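Local coordinates for TRAP dicarboxylate transporter, DctP subunit (Sulfurospirillum deleyianum, PDB 4OVS), which probably binds succinate or a related dicarboxylate in the periplasm as the solute-binding subunit of a TRAP transporter, at residues F147-S152 with L226-H231; N209-F214 with D277-I282. All blocks are in the same frame, centred on the assembly; numbering follows the deposited sequence.

How the interactions relate
Strand 137-152 joins the two contacts. In interaction 1 it pairs with residues 226-231, and on its other edge His149 N lies 2.7 Å from Asn209 O, a probable hydrogen bond to the residue that leads into helix 211-216 of interaction 2. Their centres are 11 Å apart. Leu211 and Phe214 bridge them: Leu211 CD2 packs 3.4 Å from His149 CD2, and Phe214 CE1 lies 3.6 Å from Ser151 OG, while the same two residues face the long helix 253-289. Interaction 2 holds a residue of the succinate pocket, Asn213, whose ND2 bonds the ligand directly, whereas interaction 1 lies farther off, its Lys148 side chain about 7 Å from the succinate.

Interaction 1 of 2, residues F147-S152 with L226-H231; sequences FKHLSS and LTLSNH
With chi1 at 51°, Ser229 holds OG between its own N and carbonyl carbon, turned toward Leu150, while His231, at chi1 63°, folds its ring back so that ND1 meets the same hydroxyl. They lie where an antiparallel strand pair gives way to a turn: Ser151 and Leu226 form a non-hydrogen-bonded pair, and Leu228 then centres an inverse gamma turn closed by Ser229 N and Thr227 O. Thr227 N gives the straightest link between the segments, reaching Leu150 O at 2.7 Å with an N-H...O angle of 168°. Beyond it the pairing frays, and Leu150 N has only a weak bond to Thr227 O but a better one to Ser229 OG at 3.1 Å. Serine suits this place because a short hydroxyl can stand in for a strand carbonyl and still bond His231 ND1 at 2.8 Å. The other ring nitrogen, NE2, bonds Glu208, which also pairs with Lys148, so the imidazole is held at both nitrogens while its CE1 packs 3.7 Å from Leu150 CG. At the centre of the turn, Leu228 lays CD2 over one face of the His149 ring, a CH-pi contact. Asn230 lies alongside that histidine with its amide nearly perpendicular to the ring, and one water joins them, 3.0 Å from His149 NE2 and donating to Asn230 OD1 at 3.2 Å.

Interaction 2 of 2, residues N209-F214 with D277-I282; sequences NPLSNF and DMLAKI
Leu211, in the first turn of helix 211-216, reaches into helix 253-289 with nearly every part of its side chain. Its CB lies 3.7 Å from Met278 CB, where the two backbones come nearest. CG, beside the backbone N at chi1 -67°, carries the branches onward along the long helix. From there CD1 touches Leu279 CB at 4.0 Å, and CD2 meets Ile282 CD1 at 4.1 Å. A forked leucine fits here because its two methyls can reach neighbours on successive turns, Leu279 and Ile282, at once.

Met278, present as selenomethionine, begins by pointing at Leu211 but bends at chi2 (-68°) and again at chi3. CG passes 4.0 Å from Ser212 CA and SE 4.1 Å from Leu211 O, after which the chain turns away; the side chain also touches Tyr215. Ile282 completes the apolar patch with CD1, which approaches the Phe214 ring at its edge, near the ring plane, 3.9 Å from CD2. The same ring also rests on Ser151 and Leu226 of the sheet, which places helix 211-216 between that sheet and the long helix.

On the side of helix 211-216 turned away from this seam, Asn213 ND2 hydrogen-bonds succinate. The contact is thus an apolar helix-to-helix seam behind the ligand pocket of a TRAP solute-binding protein, whose long helix 253-289 backs the short helix carrying Asn213.

Interaction 1 of 2, residues F147-S152 with L226-H231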
ATOM      1  N   PHE A 147      -8.285  -2.234   2.344  1.00 22.19           N
ATOM      2  CA  PHE A 147      -9.000  -1.025   2.025  1.00 25.73           C
ATOM      3  C   PHE A 147      -8.666   0.080   3.031  1.00 23.36           C
ATOM      4  O   PHE A 147      -8.316  -0.189   4.173  1.00 20.49           O
ATOM      5  CB  PHE A 147     -10.500  -1.303   1.989  1.00 21.28           C
ATOM      6  CG  PHE A 147     -10.930  -2.074   0.786  1.00 26.12           C
ATOM      7  CD1 PHE A 147     -11.256  -1.424  -0.400  1.00 27.89           C
ATOM      8  CD2 PHE A 147     -10.976  -3.441   0.825  1.00 32.29           C
ATOM      9  CE1 PHE A 147     -11.633  -2.127  -1.495  1.00 30.08           C
ATOM     10  CE2 PHE A 147     -11.351  -4.144  -0.275  1.00 33.37           C
ATOM     11  CZ  PHE A 147     -11.688  -3.482  -1.440  1.00 30.19           C
ATOM     12  N   LYS A 148      -8.799   1.317   2.575  1.00 24.58           N
ATOM     13  CA  LYS A 148      -8.288   2.487   3.269  1.00 25.07           C
ATOM     14  C   LYS A 148      -9.415   3.189   4.035  1.00 29.13           C
ATOM     15  O   LYS A 148     -10.577   3.141   3.614  1.00 23.43           O
ATOM     16  CB  LYS A 148      -7.684   3.466   2.266  1.00 28.04           C
ATOM     17  CG  LYS A 148      -6.416   2.995   1.578  1.00 29.33           C
ATOM     18  CD  LYS A 148      -5.813   4.113   0.723  1.00 29.54           C
ATOM     19  CE  LYS A 148      -6.802   4.554  -0.349  1.00 26.96           C
ATOM     20  NZ  LYS A 148      -6.174   5.385  -1.403  1.00 31.58           N
ATOM     21  N   HIS A 149      -9.053   3.886   5.121  1.00 21.05           N
ATOM     22  CA  HIS A 149     -10.040   4.557   5.988  1.00 23.81           C
ATOM     23  C   HIS A 149      -9.592   5.950   6.348  1.00 21.49           C
ATOM     24  O   HIS A 149      -8.411   6.179   6.570  1.00 23.44           O
ATOM     25  CB  HIS A 149     -10.203   3.768   7.275  1.00 25.16           C
ATOM     26  CG  HIS A 149     -10.516   2.341   7.042  1.00 25.41           C
ATOM     27  ND1 HIS A 149     -11.726   1.931   6.533  1.00 24.80           N
ATOM     28  CD2 HIS A 149      -9.763   1.226   7.179  1.00 27.25           C
ATOM     29  CE1 HIS A 149     -11.707   0.621   6.370  1.00 21.30           C
ATOM     30  NE2 HIS A 149     -10.534   0.167   6.768  1.00 22.04           N
ATOM     31  N   LEU A 150     -10.537   6.878   6.397  1.00 21.64           N
ATOM     32  CA  LEU A 150     -10.232   8.244   6.688  1.00 26.38           C
ATOM     33  C   LEU A 150     -10.189   8.503   8.203  1.00 25.54           C
ATOM     34  O   LEU A 150     -11.073   8.056   8.949  1.00 28.24           O
ATOM     35  CB  LEU A 150     -11.316   9.139   6.079  1.00 28.77           C
ATOM     36  CG  LEU A 150     -11.426   9.324   4.582  1.00 29.41           C
ATOM     37  CD1 LEU A 150     -12.653  10.154   4.262  1.00 31.93           C
ATOM     38  CD2 LEU A 150     -10.187   9.989   4.048  1.00 30.40           C
ATOM     39  N   SER A 151      -9.192   9.257   8.651  1.00 29.02           N
ATOM     40  CA  SER A 151      -9.131   9.689  10.041  1.00 27.51           C
ATOM     41  C   SER A 151      -8.785  11.147  10.089  1.00 29.48           C
ATOM     42  O   SER A 151      -8.286  11.706   9.116  1.00 28.29           O
ATOM     43  CB  SER A 151      -8.047   8.914  10.794  1.00 26.92           C
ATOM     44  OG  SER A 151      -6.784   9.147  10.210  1.00 22.12           O
ATOM     45  N   SER A 152      -9.000  11.766  11.247  1.00 27.14           N
ATOM     46  CA  SER A 152      -8.728  13.180  11.399  1.00 28.50           C
ATOM     47  C   SER A 152      -8.473  13.521  12.847  1.00 34.89           C
ATOM     48  O   SER A 152      -8.845  12.758  13.755  1.00 34.88           O
ATOM     49  CB  SER A 152      -9.934  13.987  10.916  1.00 32.53           C
ATOM     50  OG  SER A 152      -9.766  15.378  11.126  1.00 38.76           O
ATOM     51  N   LEU A 226     -11.755   8.177  13.547  1.00 29.70           N
ATOM     52  CA  LEU A 226     -11.566   7.224  12.456  1.00 24.82           C
ATOM     53  C   LEU A 226     -12.895   6.835  11.828  1.00 29.48           C
ATOM     54  O   LEU A 226     -13.833   6.434  12.525  1.00 28.23           O
ATOM     55  CB  LEU A 226     -10.871   5.944  12.958  1.00 22.10           C
ATOM     56  CG  LEU A 226     -10.741   4.805  11.942  1.00 25.05           C
ATOM     57  CD1 LEU A 226      -9.772   5.120  10.858  1.00 27.68           C
ATOM     58  CD2 LEU A 226     -10.304   3.507  12.635  1.00 21.24           C
ATOM     59  N   THR A 227     -12.974   6.932  10.505  1.00 27.04           N
ATOM     60  CA  THR A 227     -14.180   6.549   9.785  1.00 27.15           C
ATOM     61  C   THR A 227     -13.922   5.354   8.896  1.00 27.50           C
ATOM     62  O   THR A 227     -13.024   5.365   8.052  1.00 29.28           O
ATOM     63  CB  THR A 227     -14.723   7.732   8.951  1.00 33.16           C
ATOM     64  OG1 THR A 227     -15.123   8.768   9.837  1.00 33.54           O
ATOM     65  CG2 THR A 227     -15.910   7.334   8.144  1.00 27.87           C
ATOM     66  N   LEU A 228     -14.707   4.303   9.089  1.00 29.51           N
ATOM     67  CA  LEU A 228     -14.525   3.080   8.292  1.00 30.30           C
ATOM     68  C   LEU A 228     -15.139   3.280   6.899  1.00 25.67           C
ATOM     69  O   LEU A 228     -16.196   2.763   6.561  1.00 32.90           O
ATOM     70  CB  LEU A 228     -15.079   1.861   9.029  1.00 28.66           C
ATOM     71  CG  LEU A 228     -14.449   1.619  10.410  1.00 27.07           C
ATOM     72  CD1 LEU A 228     -15.073   0.469  11.128  1.00 29.86           C
ATOM     73  CD2 LEU A 228     -12.990   1.381  10.348  1.00 28.12           C
ATOM     74  N   SER A 229     -14.445   4.079   6.107  1.00 28.59           N
ATOM     75  CA  SER A 229     -14.921   4.511   4.797  1.00 28.39           C
ATOM     76  C   SER A 229     -14.647   3.525   3.664  1.00 31.26           C
ATOM     77  O   SER A 229     -15.381   3.476   2.698  1.00 31.76           O
ATOM     78  CB  SER A 229     -14.288   5.851   4.460  1.00 27.95           C
ATOM     79  OG  SER A 229     -12.892   5.802   4.624  1.00 28.73           O
ATOM     80  N   ASN A 230     -13.585   2.745   3.760  1.00 28.99           N
ATOM     81  CA  ASN A 230     -13.342   1.758   2.725  1.00 27.16           C
ATOM     82  C   ASN A 230     -13.363   2.372   1.343  1.00 22.88           C
ATOM     83  O   ASN A 230     -13.818   1.773   0.409  1.00 25.50           O
ATOM     84  CB  ASN A 230     -14.409   0.662   2.796  1.00 28.56           C
ATOM     85  CG  ASN A 230     -14.230  -0.223   3.986  1.00 30.29           C
ATOM     86  OD1 ASN A 230     -13.291  -0.994   4.055  1.00 29.79           O
ATOM     87  ND2 ASN A 230     -15.122  -0.103   4.950  1.00 30.67           N
ATOM     88  N   HIS A 231     -12.823   3.566   1.205  1.00 28.61           N
ATOM     89  CA  HIS A 231     -13.137   4.352   0.029  1.00 29.40           C
ATOM     90  C   HIS A 231     -12.142   4.107  -1.102  1.00 29.10           C
ATOM     91  O   HIS A 231     -12.416   4.452  -2.236  1.00 32.89           O
ATOM     92  CB  HIS A 231     -13.174   5.814   0.427  1.00 30.05           C
ATOM     93  CG  HIS A 231     -11.863   6.299   0.919  1.00 25.73           C
ATOM     94  ND1 HIS A 231     -11.478   6.199   2.237  1.00 28.64           N
ATOM     95  CD2 HIS A 231     -10.804   6.800   0.248  1.00 29.16           C
ATOM     96  CE1 HIS A 231     -10.250   6.671   2.366  1.00 26.52           C
ATOM     97  NE2 HIS A 231      -9.818   7.031   1.172  1.00 22.63           N
TER
HETATM   98  O   HOH W   1     -11.555  -2.568   6.168  1.00 40.46           O

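Interaction 2 of 2, residues N209-F214 with D277-I282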
ATOM      1  N   ASN A 209      -5.637   5.398   5.560  1.00 21.36           N
ATOM      2  CA  ASN A 209      -4.797   4.232   5.783  1.00 20.22           C
ATOM      3  C   ASN A 209      -5.597   2.955   5.875  1.00 23.46           C
ATOM      4  O   ASN A 209      -6.751   2.968   6.285  1.00 23.14           O
ATOM      5  CB  ASN A 209      -4.022   4.338   7.082  1.00 23.42           C
ATOM      6  CG  ASN A 209      -3.072   5.510   7.100  1.00 26.43           C
ATOM      7  OD1 ASN A 209      -3.427   6.584   7.559  1.00 28.97           O
ATOM      8  ND2 ASN A 209      -1.906   5.333   6.542  1.00 24.39           N
ATOM      9  N   PRO A 210      -4.964   1.836   5.513  1.00 21.33           N
ATOM     10  CA  PRO A 210      -5.522   0.558   5.881  1.00 20.16           C
ATOM     11  C   PRO A 210      -5.330   0.372   7.393  1.00 19.73           C
ATOM     12  O   PRO A 210      -4.488   1.042   7.951  1.00 20.09           O
ATOM     13  CB  PRO A 210      -4.699  -0.422   5.065  1.00 20.61           C
ATOM     14  CG  PRO A 210      -3.439   0.266   4.812  1.00 23.47           C
ATOM     15  CD  PRO A 210      -3.713   1.700   4.753  1.00 21.33           C
ATOM     16  N   LEU A 211      -6.135  -0.463   8.034  1.00 22.75           N
ATOM     17  CA  LEU A 211      -6.109  -0.610   9.503  1.00 22.53           C
ATOM     18  C   LEU A 211      -4.762  -1.107   9.975  1.00 24.31           C
ATOM     19  O   LEU A 211      -4.316  -0.788  11.088  1.00 21.25           O
ATOM     20  CB  LEU A 211      -7.228  -1.551   9.996  1.00 20.70           C
ATOM     21  CG  LEU A 211      -8.641  -1.027   9.803  1.00 21.09           C
ATOM     22  CD1 LEU A 211      -9.657  -1.942  10.509  1.00 25.99           C
ATOM     23  CD2 LEU A 211      -8.760   0.404  10.331  1.00 23.59           C
ATOM     24  N   SER A 212      -4.086  -1.852   9.110  1.00 21.28           N
ATOM     25  CA  SER A 212      -2.784  -2.423   9.411  1.00 19.90           C
ATOM     26  C   SER A 212      -1.764  -1.320   9.752  1.00 21.58           C
ATOM     27  O   SER A 212      -1.137  -1.312  10.806  1.00 22.82           O
ATOM     28  CB  SER A 212      -2.315  -3.218   8.165  1.00 22.96           C
ATOM     29  OG  SER A 212      -2.179  -2.342   7.008  1.00 27.51           O
ATOM     30  N   ASN A 213      -1.615  -0.359   8.860  1.00 20.97           N
ATOM     31  CA  ASN A 213      -0.708   0.756   9.102  1.00 22.85           C
ATOM     32  C   ASN A 213      -1.209   1.722  10.195  1.00 25.07           C
ATOM     33  O   ASN A 213      -0.416   2.255  10.972  1.00 22.29           O
ATOM     34  CB  ASN A 213      -0.473   1.520   7.813  1.00 20.31           C
ATOM     35  CG  ASN A 213       0.378   0.753   6.829  1.00 21.93           C
ATOM     36  OD1 ASN A 213       1.118  -0.175   7.183  1.00 22.61           O
ATOM     37  ND2 ASN A 213       0.312   1.162   5.583  1.00 18.39           N
ATOM     38  N   PHE A 214      -2.513   1.934  10.246  1.00 23.33           N
ATOM     39  CA  PHE A 214      -3.120   2.839  11.210  1.00 29.09           C
ATOM     40  C   PHE A 214      -2.722   2.467  12.635  1.00 22.73           C
ATOM     41  O   PHE A 214      -2.358   3.328  13.403  1.00 20.11           O
ATOM     42  CB  PHE A 214      -4.640   2.841  11.054  1.00 26.82           C
ATOM     43  CG  PHE A 214      -5.339   3.911  11.825  1.00 22.39           C
ATOM     44  CD1 PHE A 214      -5.298   5.223  11.409  1.00 24.84           C
ATOM     45  CD2 PHE A 214      -6.081   3.586  12.949  1.00 24.28           C
ATOM     46  CE1 PHE A 214      -5.948   6.230  12.133  1.00 27.42           C
ATOM     47  CE2 PHE A 214      -6.736   4.584  13.693  1.00 28.50           C
ATOM     48  CZ  PHE A 214      -6.677   5.900  13.279  1.00 29.31           C
ATOM     49  N   ASP A 277      -8.485  -8.507  13.272  1.00 28.39           N
ATOM     50  CA  ASP A 277      -7.523  -8.326  14.349  1.00 28.86           C
ATOM     51  C   ASP A 277      -7.271  -6.832  14.637  1.00 26.44           C
ATOM     52  O   ASP A 277      -7.281  -6.412  15.775  1.00 20.86           O
ATOM     53  CB  ASP A 277      -6.217  -9.014  13.967  1.00 30.65           C
ATOM     54  CG  ASP A 277      -5.190  -8.993  15.074  1.00 36.80           C
ATOM     55  OD1 ASP A 277      -5.582  -8.913  16.262  1.00 33.90           O
ATOM     56  OD2 ASP A 277      -3.980  -9.076  14.750  1.00 41.21           O
HETATM   57  N   MSE A 278      -7.008  -6.038  13.596  1.00 28.39           N
HETATM   58  CA  MSE A 278      -6.649  -4.631  13.792  1.00 25.69           C
HETATM   59  C   MSE A 278      -7.860  -3.852  14.346  1.00 28.49           C
HETATM   60  O   MSE A 278      -7.708  -2.926  15.174  1.00 23.78           O
HETATM   61  CB  MSE A 278      -6.135  -4.049  12.467  1.00 25.67           C
HETATM   62  CG  MSE A 278      -4.834  -4.694  12.028  1.00 24.74           C
HETATM   63 SE   MSE A 278      -3.430  -4.141  13.313  1.00 33.70          SE
HETATM   64  CE  MSE A 278      -2.880  -5.842  14.112  1.00 25.66           C
ATOM     65  N   LEU A 279      -9.074  -4.238  13.933  1.00 23.37           N
ATOM     66  CA  LEU A 279     -10.245  -3.466  14.349  1.00 20.99           C
ATOM     67  C   LEU A 279     -10.460  -3.735  15.839  1.00 26.42           C
ATOM     68  O   LEU A 279     -10.698  -2.829  16.607  1.00 23.09           O
ATOM     69  CB  LEU A 279     -11.472  -3.762  13.518  1.00 26.50           C
ATOM     70  CG  LEU A 279     -12.781  -3.059  13.910  1.00 28.50           C
ATOM     71  CD1 LEU A 279     -12.618  -1.581  13.807  1.00 25.51           C
ATOM     72  CD2 LEU A 279     -13.925  -3.519  13.030  1.00 26.28           C
ATOM     73  N   ALA A 280     -10.238  -4.960  16.272  1.00 26.08           N
ATOM     74  CA  ALA A 280     -10.320  -5.250  17.702  1.00 27.72           C
ATOM     75  C   ALA A 280      -9.301  -4.418  18.502  1.00 24.05           C
ATOM     76  O   ALA A 280      -9.604  -3.893  19.565  1.00 23.66           O
ATOM     77  CB  ALA A 280     -10.097  -6.713  17.943  1.00 26.57           C
ATOM     78  N   LYS A 281      -8.079  -4.308  18.011  1.00 19.97           N
ATOM     79  CA  LYS A 281      -7.057  -3.571  18.768  1.00 19.01           C
ATOM     80  C   LYS A 281      -7.338  -2.068  18.801  1.00 19.23           C
ATOM     81  O   LYS A 281      -7.171  -1.389  19.836  1.00 21.27           O
ATOM     82  CB  LYS A 281      -5.668  -3.852  18.191  1.00 22.21           C
ATOM     83  CG  LYS A 281      -5.103  -5.231  18.507  1.00 25.53           C
ATOM     84  CD  LYS A 281      -3.877  -5.501  17.617  1.00 33.64           C
ATOM     85  CE  LYS A 281      -3.211  -6.884  17.831  1.00 37.73           C
ATOM     86  NZ  LYS A 281      -3.007  -7.154  19.277  1.00 44.50           N
ATOM     87  N   ILE A 282      -7.763  -1.521  17.671  1.00 17.86           N
ATOM     88  CA  ILE A 282      -8.119  -0.111  17.629  1.00 19.93           C
ATOM     89  C   ILE A 282      -9.325   0.182  18.541  1.00 17.34           C
ATOM     90  O   ILE A 282      -9.365   1.202  19.245  1.00 20.82           O
ATOM     91  CB  ILE A 282      -8.327   0.298  16.176  1.00 17.32           C
ATOM     92  CG1 ILE A 282      -7.012   0.139  15.456  1.00 17.73           C
ATOM     93  CG2 ILE A 282      -8.874   1.729  16.024  1.00 20.91           C
ATOM     94  CD1 ILE A 282      -7.168   0.026  14.038  1.00 17.79           C
TER